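Local atomic coordinates of Alr4995 protein (Nostoc sp., PDB entry 6LRF), a protein that acts as a bifunctional arginine dihydrolase and ornithine cyclodeaminase, probably turning arginine into ornithine and then ornithine into proline. Residues Tyr191-Arg194 with Leu195-Arg199; Thr250-Thr253 with Glu254-Lys257; Gly374-Pro377 with Asp378-Val382; Ser509-Arg513 with Glu514-Gln518. One frame throughout, in Å; residues are numbered along the deposited sequence.

Contact 1: residues Tyr191-Arg194 with Leu195-Arg199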
loop_
_atom_site.group_PDB
_atom_site.type_symbol
_atom_site.label_atom_id
_atom_site.label_comp_id
_atom_site.label_asym_id
_atom_site.label_seq_id
_atom_site.Cartn_x
_atom_site.Cartn_y
_atom_site.Cartn_z
ATOM N N TYR B 191 16.042 30.176 -4.685
ATOM C CA TYR B 191 16.164 31.603 -4.998
ATOM C C TYR B 191 17.612 32.097 -4.823
ATOM O O TYR B 191 18.129 32.816 -5.663
ATOM C CB TYR B 191 15.216 32.443 -4.122
ATOM C CG TYR B 191 13.742 32.084 -4.273
ATOM C CD1 TYR B 191 13.029 32.436 -5.425
ATOM C CD2 TYR B 191 13.059 31.397 -3.266
ATOM C CE1 TYR B 191 11.681 32.112 -5.572
ATOM C CE2 TYR B 191 11.711 31.073 -3.405
ATOM C CZ TYR B 191 11.029 31.432 -4.561
ATOM O OH TYR B 191 9.692 31.110 -4.708
ATOM N N SER B 192 18.260 31.689 -3.740
ATOM C CA SER B 192 19.592 32.191 -3.413
ATOM C C SER B 192 20.656 31.633 -4.352
ATOM O O SER B 192 21.570 32.360 -4.776
ATOM C CB SER B 192 19.930 31.865 -1.960
ATOM O OG SER B 192 18.969 32.476 -1.111
ATOM N N ASN B 193 20.523 30.349 -4.684
ATOM C CA ASN B 193 21.403 29.706 -5.660
ATOM C C ASN B 193 21.284 30.330 -7.044
ATOM O O ASN B 193 22.282 30.521 -7.748
ATOM C CB ASN B 193 21.111 28.208 -5.724
ATOM C CG ASN B 193 21.894 27.421 -4.681
ATOM O OD1 ASN B 193 23.121 27.523 -4.607
ATOM N ND2 ASN B 193 21.192 26.646 -3.863
ATOM N N ARG B 194 20.065 30.667 -7.433
ATOM C CA ARG B 194 19.869 31.350 -8.704
ATOM C C ARG B 194 20.657 32.673 -8.682
ATOM O O ARG B 194 21.332 33.019 -9.656
ATOM C CB ARG B 194 18.374 31.596 -8.956
ATOM C CG ARG B 194 17.818 31.115 -10.300
ATOM C CD ARG B 194 16.280 31.350 -10.390
ATOM N NE ARG B 194 15.572 30.555 -9.389
ATOM C CZ ARG B 194 14.476 30.947 -8.735
ATOM N NH1 ARG B 194 13.947 32.142 -8.972
ATOM N NH2 ARG B 194 13.909 30.143 -7.828
ATOM N N LEU B 195 20.589 33.400 -7.560
ATOM C CA LEU B 195 21.241 34.711 -7.465
ATOM C C LEU B 195 22.752 34.585 -7.571
ATOM O O LEU B 195 23.399 35.386 -8.246
ATOM C CB LEU B 195 20.876 35.412 -6.158
ATOM C CG LEU B 195 21.496 36.802 -5.907
ATOM C CD1 LEU B 195 21.168 37.789 -7.039
ATOM C CD2 LEU B 195 21.011 37.350 -4.564
ATOM N N ILE B 196 23.304 33.586 -6.887
ATOM C CA ILE B 196 24.737 33.319 -6.896
ATOM C C ILE B 196 25.207 33.029 -8.310
ATOM O O ILE B 196 26.266 33.498 -8.763
ATOM C CB ILE B 196 25.084 32.125 -5.985
ATOM C CG1 ILE B 196 24.884 32.507 -4.514
ATOM C CG2 ILE B 196 26.500 31.666 -6.224
ATOM C CD1 ILE B 196 25.000 31.332 -3.554
ATOM N N GLU B 197 24.394 32.259 -9.020
ATOM C CA GLU B 197 24.778 31.812 -10.345
ATOM C C GLU B 197 24.657 32.958 -11.359
ATOM O O GLU B 197 25.388 32.976 -12.343
ATOM C CB GLU B 197 23.954 30.575 -10.738
ATOM C CG GLU B 197 24.381 29.316 -9.950
ATOM C CD GLU B 197 23.310 28.222 -9.889
ATOM O OE1 GLU B 197 22.334 28.293 -10.656
ATOM O OE2 GLU B 197 23.437 27.281 -9.074
HETATM N N MSE B 198 23.792 33.941 -11.102
HETATM C CA MSE B 198 23.732 35.129 -11.971
HETATM C C MSE B 198 24.898 36.106 -11.744
HETATM O O MSE B 198 25.306 36.819 -12.663
HETATM C CB MSE B 198 22.412 35.879 -11.788
HETATM C CG MSE B 198 21.225 35.249 -12.513
HETATM SE SE MSE B 198 19.572 36.273 -12.290
HETATM C CE MSE B 198 19.357 36.125 -10.365
ATOM N N ARG B 199 25.438 36.141 -10.529
ATOM C CA ARG B 199 26.449 37.141 -10.170
ATOM C C ARG B 199 27.876 36.607 -10.292
ATOM O O ARG B 199 28.838 37.375 -10.396
ATOM C CB ARG B 199 26.212 37.633 -8.743
ATOM C CG ARG B 199 24.914 38.406 -8.568
ATOM C CD ARG B 199 25.075 39.801 -9.084
ATOM N NE ARG B 199 23.893 40.627 -8.868
ATOM C CZ ARG B 199 23.953 41.907 -8.517
ATOM N NH1 ARG B 199 25.140 42.483 -8.324
ATOM N NH2 ARG B 199 22.840 42.606 -8.348
#
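E197 folds its side chain back along the helix over the carbonyl of N193, one turn earlier, and each step of that chain stays close to the same oxygen. E197 CB lies 3.4 Å from N193 O, and CG, anti to its own carbonyl carbon (chi1 -72°), comes to 3.3 Å of N193 O. The extended chain then carries CD past this oxygen at a similar range. At the tip, OE1 and OE2 are each 3.7 Å from N193 O, and OE2 also approaches N193 CB at 4.2 Å. The carboxylate thus lies alongside N193, near its carbonyl oxygen and CB, and N193 O accepts a bond from E197 N, at 3.0 Å. M198, a selenomethionine, treats R194 similarly: its backbone N donates to R194 O, while a bend at chi3 (-63°) returns the methyl CE to within 3.7 Å of R194 O. R194 is bent at chi3 too, and one face of its guanidinium lies over Y191 CA, 3.9 Å from the plane. Its charge is met outside the helix, where NH1 forms a salt bridge with E341. Elsewhere, S192 OG bonds to D189 OD1 and N193 ND2 to P185 O. The helix 190-199 links strands 181-183 and 205-207 in a beta-alpha-beta unit: L195 packs on L157 and L159 of strand 155-160, I196 on L181 and Y183, and Y191 touches helix 340-352.

Contact 2: residues Thr250-Thr253 with Glu254-Lys257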
loop_
_atom_site.group_PDB
_atom_site.type_symbol
_atom_site.label_atom_id
_atom_site.label_comp_id
_atom_site.label_asym_id
_atom_site.label_seq_id
_atom_site.Cartn_x
_atom_site.Cartn_y
_atom_site.Cartn_z
ATOM N N THR B 250 45.440 24.100 9.298
ATOM C CA THR B 250 45.815 24.149 10.711
ATOM C C THR B 250 44.631 23.616 11.510
ATOM O O THR B 250 43.502 24.090 11.349
ATOM C CB THR B 250 46.212 25.588 11.201
ATOM O OG1 THR B 250 46.395 25.589 12.627
ATOM C CG2 THR B 250 45.153 26.636 10.820
ATOM N N PRO B 251 44.877 22.608 12.358
ATOM C CA PRO B 251 43.775 21.995 13.103
ATOM C C PRO B 251 43.079 23.006 14.008
ATOM O O PRO B 251 43.760 23.762 14.712
ATOM C CB PRO B 251 44.469 20.897 13.923
ATOM C CG PRO B 251 45.870 21.349 14.053
ATOM C CD PRO B 251 46.186 22.074 12.766
ATOM N N LEU B 252 41.744 23.021 13.960
ATOM C CA LEU B 252 40.919 23.912 14.775
ATOM C C LEU B 252 39.720 23.148 15.315
ATOM O O LEU B 252 38.651 23.721 15.529
ATOM C CB LEU B 252 40.442 25.122 13.963
ATOM C CG LEU B 252 41.487 26.144 13.515
ATOM C CD1 LEU B 252 40.974 26.945 12.327
ATOM C CD2 LEU B 252 41.865 27.074 14.665
ATOM N N THR B 253 39.908 21.848 15.535
ATOM C CA THR B 253 38.816 20.959 15.942
ATOM C C THR B 253 38.169 21.358 17.269
ATOM O O THR B 253 36.988 21.100 17.488
ATOM C CB THR B 253 39.300 19.488 16.054
ATOM O OG1 THR B 253 40.340 19.388 17.041
ATOM C CG2 THR B 253 39.818 18.981 14.700
ATOM N N GLU B 254 38.937 21.995 18.148
ATOM C CA GLU B 254 38.406 22.412 19.447
ATOM C C GLU B 254 37.397 23.552 19.306
ATOM O O GLU B 254 36.580 23.790 20.197
ATOM C CB GLU B 254 39.546 22.835 20.378
ATOM C CG GLU B 254 39.280 22.561 21.845
ATOM C CD GLU B 254 39.035 21.083 22.129
ATOM O OE1 GLU B 254 39.556 20.223 21.378
ATOM O OE2 GLU B 254 38.315 20.782 23.108
ATOM N N PHE B 255 37.453 24.268 18.189
ATOM C CA PHE B 255 36.510 25.359 17.995
ATOM C C PHE B 255 35.356 24.890 17.131
ATOM O O PHE B 255 34.269 25.475 17.178
ATOM C CB PHE B 255 37.205 26.585 17.397
ATOM C CG PHE B 255 38.178 27.222 18.339
ATOM C CD1 PHE B 255 37.730 28.062 19.352
ATOM C CD2 PHE B 255 39.538 26.950 18.244
ATOM C CE1 PHE B 255 38.631 28.644 20.245
ATOM C CE2 PHE B 255 40.438 27.525 19.135
ATOM C CZ PHE B 255 39.980 28.373 20.135
ATOM N N LEU B 256 35.576 23.812 16.375
ATOM C CA LEU B 256 34.480 23.185 15.636
ATOM C C LEU B 256 33.428 22.675 16.614
ATOM O O LEU B 256 32.284 22.466 16.234
ATOM C CB LEU B 256 34.978 22.040 14.748
ATOM C CG LEU B 256 35.034 22.292 13.236
ATOM C CD1 LEU B 256 36.245 23.132 12.868
ATOM C CD2 LEU B 256 35.011 20.987 12.428
ATOM N N LYS B 257 33.824 22.494 17.878
ATOM C CA LYS B 257 32.909 22.070 18.945
ATOM C C LYS B 257 31.891 23.138 19.330
ATOM O O LYS B 257 30.806 22.810 19.826
ATOM C CB LYS B 257 33.689 21.668 20.197
ATOM C CG LYS B 257 34.600 20.464 20.026
ATOM C CD LYS B 257 35.273 20.133 21.349
ATOM C CE LYS B 257 36.144 18.895 21.247
ATOM N NZ LYS B 257 36.603 18.447 22.595
#
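L252 O takes two backbone donors at the start of the short helix 253-256. L256 N approaches it in the carbonyl plane at 3.2 Å, whereas F255 N, at 3.0 Å, stands well above that plane. F255 has CG anti to its carbonyl carbon (chi1 -68°), and its CD2 meets L252 CD2 obliquely at 4.3 Å. L256 has an unusual first torsion of -106°, which leaves CD1 3.6 Å from L252 O. K257 runs straight from CG to NZ: CG passes T253 O at 3.5 Å, and NZ reaches E254 OE2 at 2.9 Å in a salt bridge. E254 bends at chi2, and NZ meets its OE2 on the syn side, 34° out of the carboxylate plane. With an alanine in place of K257, E254 OE2 would probably lose this charged mate and K31 O the hydrogen bond it receives from NZ. R36 completes the pairing of E254 through OE1, and Q40 bonds to both T253 OG1 and E254 N. R36 and Q40 belong to helix 34-49, against which F255 packs at A37 and W41, while L256 rests on F216 of a loop.

Contact 3: residues Gly374-Pro377 with Asp378-Val382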
loop_
_atom_site.group_PDB
_atom_site.type_symbol
_atom_site.label_atom_id
_atom_site.label_comp_id
_atom_site.label_asym_id
_atom_site.label_seq_id
_atom_site.Cartn_x
_atom_site.Cartn_y
_atom_site.Cartn_z
ATOM N N GLY B 374 -1.328 33.094 -27.906
ATOM C CA GLY B 374 -1.084 31.969 -27.012
ATOM C C GLY B 374 0.124 32.128 -26.095
ATOM O O GLY B 374 0.648 31.146 -25.595
ATOM N N VAL B 375 0.568 33.365 -25.877
ATOM C CA VAL B 375 1.703 33.637 -24.991
ATOM C C VAL B 375 1.321 34.819 -24.106
ATOM O O VAL B 375 0.877 35.836 -24.607
ATOM C CB VAL B 375 2.997 33.946 -25.787
ATOM C CG1 VAL B 375 4.128 34.395 -24.859
ATOM C CG2 VAL B 375 3.440 32.733 -26.616
ATOM N N ALA B 376 1.448 34.684 -22.789
ATOM C CA ALA B 376 1.126 35.796 -21.889
ATOM C C ALA B 376 2.359 36.685 -21.748
ATOM O O ALA B 376 3.481 36.211 -21.946
ATOM C CB ALA B 376 0.666 35.281 -20.530
ATOM N N PRO B 377 2.155 37.982 -21.453
ATOM C CA PRO B 377 3.296 38.863 -21.172
ATOM C C PRO B 377 3.997 38.411 -19.930
ATOM O O PRO B 377 3.383 37.749 -19.091
ATOM C CB PRO B 377 2.657 40.242 -20.957
ATOM C CG PRO B 377 1.227 39.941 -20.607
ATOM C CD PRO B 377 0.879 38.711 -21.402
ATOM N N ASP B 378 5.267 38.773 -19.806
ATOM C CA ASP B 378 6.068 38.322 -18.687
ATOM C C ASP B 378 5.494 38.819 -17.365
ATOM O O ASP B 378 4.965 39.925 -17.284
ATOM C CB ASP B 378 7.509 38.787 -18.857
ATOM C CG ASP B 378 8.487 37.873 -18.164
ATOM O OD1 ASP B 378 8.802 36.795 -18.732
ATOM O OD2 ASP B 378 8.928 38.229 -17.049
ATOM N N ASP B 379 5.605 37.982 -16.341
ATOM C CA ASP B 379 5.100 38.259 -14.999
ATOM C C ASP B 379 3.571 38.297 -14.926
ATOM O O ASP B 379 3.010 38.915 -14.025
ATOM C CB ASP B 379 5.677 39.574 -14.457
ATOM C CG ASP B 379 5.502 39.709 -12.952
ATOM O OD1 ASP B 379 5.589 38.676 -12.241
ATOM O OD2 ASP B 379 5.255 40.842 -12.490
ATOM N N PHE B 380 2.893 37.606 -15.844
ATOM C CA PHE B 380 1.432 37.513 -15.766
ATOM C C PHE B 380 1.012 36.893 -14.437
ATOM O O PHE B 380 1.671 35.993 -13.909
ATOM C CB PHE B 380 0.858 36.705 -16.944
ATOM C CG PHE B 380 1.274 35.262 -16.958
ATOM C CD1 PHE B 380 2.537 34.902 -17.390
ATOM C CD2 PHE B 380 0.392 34.266 -16.555
ATOM C CE1 PHE B 380 2.933 33.581 -17.400
ATOM C CE2 PHE B 380 0.771 32.925 -16.576
ATOM C CZ PHE B 380 2.043 32.587 -16.999
ATOM N N TYR B 381 -0.076 37.402 -13.876
ATOM C CA TYR B 381 -0.602 36.833 -12.662
ATOM C C TYR B 381 -1.260 35.486 -12.988
ATOM O O TYR B 381 -1.899 35.323 -14.041
ATOM C CB TYR B 381 -1.582 37.795 -12.003
ATOM C CG TYR B 381 -2.402 37.173 -10.897
ATOM C CD1 TYR B 381 -1.916 37.072 -9.598
ATOM C CD2 TYR B 381 -3.692 36.725 -11.152
ATOM C CE1 TYR B 381 -2.700 36.498 -8.567
ATOM C CE2 TYR B 381 -4.472 36.152 -10.150
ATOM C CZ TYR B 381 -3.976 36.031 -8.870
ATOM O OH TYR B 381 -4.802 35.466 -7.911
ATOM N N VAL B 382 -1.075 34.522 -12.091
ATOM C CA VAL B 382 -1.626 33.183 -12.273
ATOM C C VAL B 382 -2.898 32.987 -11.461
ATOM O O VAL B 382 -2.877 33.060 -10.241
ATOM C CB VAL B 382 -0.605 32.101 -11.891
ATOM C CG1 VAL B 382 -1.210 30.687 -12.099
ATOM C CG2 VAL B 382 0.655 32.261 -12.725
#
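A type II beta turn runs from P377 to F380, with D379 at positive phi (68°) in its third position and a bent, weak F380 N to P377 O bond of 3.3 Å across it. This turn brings A376, just before it, against a face of the ring of F380, its last residue. A376 CB lies over that face, 3.9 Å from the centroid and 25° off the normal, a CH-pi contact. It is shifted toward the rim on the attachment side, the nearest ring atom being F380 CG at 3.6 Å from A376 CB. The second contact comes at the edge: P377 O lies near the ring plane, 3.4 Å from F380 CD1. A first torsion of 65° contributes to both, seating CG between the backbone N and the carbonyl carbon and turning the ring back over the turn. A serine at F380 would probably leave the methyl of A376 without the aromatic face that covers it and open a gap beside the turn. The CB of D379 leads away from the 374-377 segment; its OD1 makes a long, weak ion pair with R555 and its OD2 a weak bond to D436 N. The loop lies between helix 554-567 and a seven-stranded mixed sheet. F380 packs on L558 and N562 of the helix and on V433 of strand 432-435, P377 reaches V433 and V435, A376 N bonds to N562 OD1, and backbone bonds pair D379 with D436 and Y381 with I434.

Contact 4: residues Ser509-Arg513 with Glu514-Gln518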
loop_
_atom_site.group_PDB
_atom_site.type_symbol
_atom_site.label_atom_id
_atom_site.label_comp_id
_atom_site.label_asym_id
_atom_site.label_seq_id
_atom_site.Cartn_x
_atom_site.Cartn_y
_atom_site.Cartn_z
ATOM N N SER B 509 19.778 12.202 -17.039
ATOM C CA SER B 509 20.579 13.129 -17.850
ATOM C C SER B 509 21.919 12.537 -18.203
ATOM O O SER B 509 22.398 12.643 -19.335
ATOM C CB SER B 509 20.832 14.445 -17.096
ATOM O OG SER B 509 19.690 15.266 -17.064
ATOM N N ARG B 510 22.549 11.946 -17.197
ATOM C CA ARG B 510 23.866 11.363 -17.379
ATOM C C ARG B 510 23.809 10.180 -18.352
ATOM O O ARG B 510 24.622 10.091 -19.277
ATOM C CB ARG B 510 24.440 10.937 -16.031
ATOM C CG ARG B 510 25.724 10.170 -16.166
ATOM C CD ARG B 510 26.764 10.596 -15.160
ATOM N NE ARG B 510 27.986 9.840 -15.405
ATOM C CZ ARG B 510 28.375 8.794 -14.687
ATOM N NH1 ARG B 510 27.652 8.395 -13.649
ATOM N NH2 ARG B 510 29.498 8.159 -15.002
ATOM N N LEU B 511 22.841 9.286 -18.154
ATOM C CA LEU B 511 22.617 8.182 -19.092
ATOM C C LEU B 511 22.520 8.637 -20.554
ATOM O O LEU B 511 23.112 8.021 -21.441
ATOM C CB LEU B 511 21.350 7.415 -18.711
ATOM C CG LEU B 511 21.461 6.540 -17.469
ATOM C CD1 LEU B 511 20.124 5.910 -17.173
ATOM C CD2 LEU B 511 22.526 5.472 -17.671
ATOM N N ILE B 512 21.772 9.711 -20.802
ATOM C CA ILE B 512 21.566 10.223 -22.159
ATOM C C ILE B 512 22.873 10.799 -22.725
ATOM O O ILE B 512 23.226 10.574 -23.891
ATOM C CB ILE B 512 20.452 11.315 -22.185
ATOM C CG1 ILE B 512 19.078 10.708 -21.854
ATOM C CG2 ILE B 512 20.412 12.000 -23.533
ATOM C CD1 ILE B 512 18.024 11.723 -21.439
ATOM N N ARG B 513 23.572 11.549 -21.879
ATOM C CA ARG B 513 24.855 12.170 -22.206
ATOM C C ARG B 513 25.912 11.146 -22.624
ATOM O O ARG B 513 26.683 11.392 -23.543
ATOM C CB ARG B 513 25.352 12.974 -21.000
ATOM C CG ARG B 513 26.400 14.015 -21.305
ATOM C CD ARG B 513 26.389 15.113 -20.236
ATOM N NE ARG B 513 26.695 14.609 -18.896
ATOM C CZ ARG B 513 25.892 14.718 -17.843
ATOM N NH1 ARG B 513 24.707 15.313 -17.958
ATOM N NH2 ARG B 513 26.272 14.233 -16.666
ATOM N N GLU B 514 25.917 9.991 -21.966
ATOM C CA GLU B 514 26.948 8.973 -22.166
ATOM C C GLU B 514 26.560 7.804 -23.092
ATOM O O GLU B 514 27.219 6.758 -23.085
ATOM C CB GLU B 514 27.372 8.431 -20.806
ATOM C CG GLU B 514 27.880 9.541 -19.899
ATOM C CD GLU B 514 28.386 9.048 -18.554
ATOM O OE1 GLU B 514 28.395 7.817 -18.323
ATOM O OE2 GLU B 514 28.780 9.901 -17.724
ATOM N N GLY B 515 25.489 7.983 -23.868
ATOM C CA GLY B 515 25.155 7.083 -24.961
ATOM C C GLY B 515 24.314 5.844 -24.681
ATOM O O GLY B 515 24.310 4.915 -25.482
ATOM N N TYR B 516 23.599 5.816 -23.563
ATOM C CA TYR B 516 22.771 4.663 -23.238
ATOM C C TYR B 516 21.320 4.820 -23.701
ATOM O O TYR B 516 20.541 3.893 -23.590
ATOM C CB TYR B 516 22.777 4.398 -21.734
ATOM C CG TYR B 516 24.135 4.080 -21.162
ATOM C CD1 TYR B 516 24.954 5.091 -20.658
ATOM C CD2 TYR B 516 24.603 2.778 -21.125
ATOM C CE1 TYR B 516 26.200 4.808 -20.125
ATOM C CE2 TYR B 516 25.848 2.486 -20.598
ATOM C CZ TYR B 516 26.641 3.505 -20.098
ATOM O OH TYR B 516 27.875 3.212 -19.571
ATOM N N VAL B 517 20.950 5.996 -24.190
ATOM C CA VAL B 517 19.560 6.270 -24.512
ATOM C C VAL B 517 19.431 6.772 -25.946
ATOM O O VAL B 517 19.924 7.847 -26.278
ATOM C CB VAL B 517 18.960 7.303 -23.528
ATOM C CG1 VAL B 517 17.475 7.516 -23.802
ATOM C CG2 VAL B 517 19.150 6.832 -22.110
ATOM N N GLN B 518 18.759 5.998 -26.792
ATOM C CA GLN B 518 18.628 6.357 -28.207
ATOM C C GLN B 518 17.306 7.042 -28.522
ATOM O O GLN B 518 17.138 7.626 -29.586
ATOM C CB GLN B 518 18.781 5.113 -29.095
ATOM C CG GLN B 518 20.239 4.704 -29.320
ATOM C CD GLN B 518 20.938 4.306 -28.036
ATOM O OE1 GLN B 518 20.522 3.366 -27.354
ATOM N NE2 GLN B 518 22.010 5.020 -27.697
HETATM O O HOH W 1 22.330 8.520 -25.247
#
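R510 NE meets E514 OE2 at 2.5 Å, a very short salt-bridged hydrogen bond whose exact length deserves caution. The carboxylate oxygen sits at the edge of the guanidinium, near its plane, while the two planes stand 77° apart. R510 has CG anti to its backbone N (chi1 173°) and bends at chi2, carrying NE alongside the next turn, where the extended chain of E514 comes to it. In the backbone, E514 N donates to R510 O at 3.0 Å, the last regular bond of the helix. The end is a Schellman motif: Y516 N bonds to L511 O at 3.1 Å, G515 N makes a weak bond to I512 O at 3.4 Å, and G515 takes the required positive phi (87°). Q518 NE2 bonds to G515 O. The motif's usual apolar contact is present, L511 CD2 touching Y516 CD1 at 3.9 Å. Beyond it, V517 CB packs on I512 CG1 at 3.8 Å, and a water donates to I512 O and accepts from V517 N. Further out, D692 holds R510 NH2 in a salt bridge, E586 pairs with R513 NH1, and L511 and Y516 pack on L691 of helix 680-694. Q518 OE1 bonds to V491 N.

Read from the N terminus, the four contacts lie in series; none nests in or crosses another, and each closes only a short local turn. Contacts 1 and 2 both belong to the dimethylarginine dimethylhydrolase-like region, about 31 Å apart between centres: the first lies on the helix between strands 181-183 and 205-207, the second just after strand 246-249. Contact 3 bends the loop between strands 366-369 and 388-392, and its turn faces helix 554-567 from much later in the chain. Contact 4 ends helix 505-513 before strand 519-523 of the Rossmann-like parallel sheet. Contacts 2 and 3 are farthest apart, about 53 Å between centres, on opposite sides of the chain's centre.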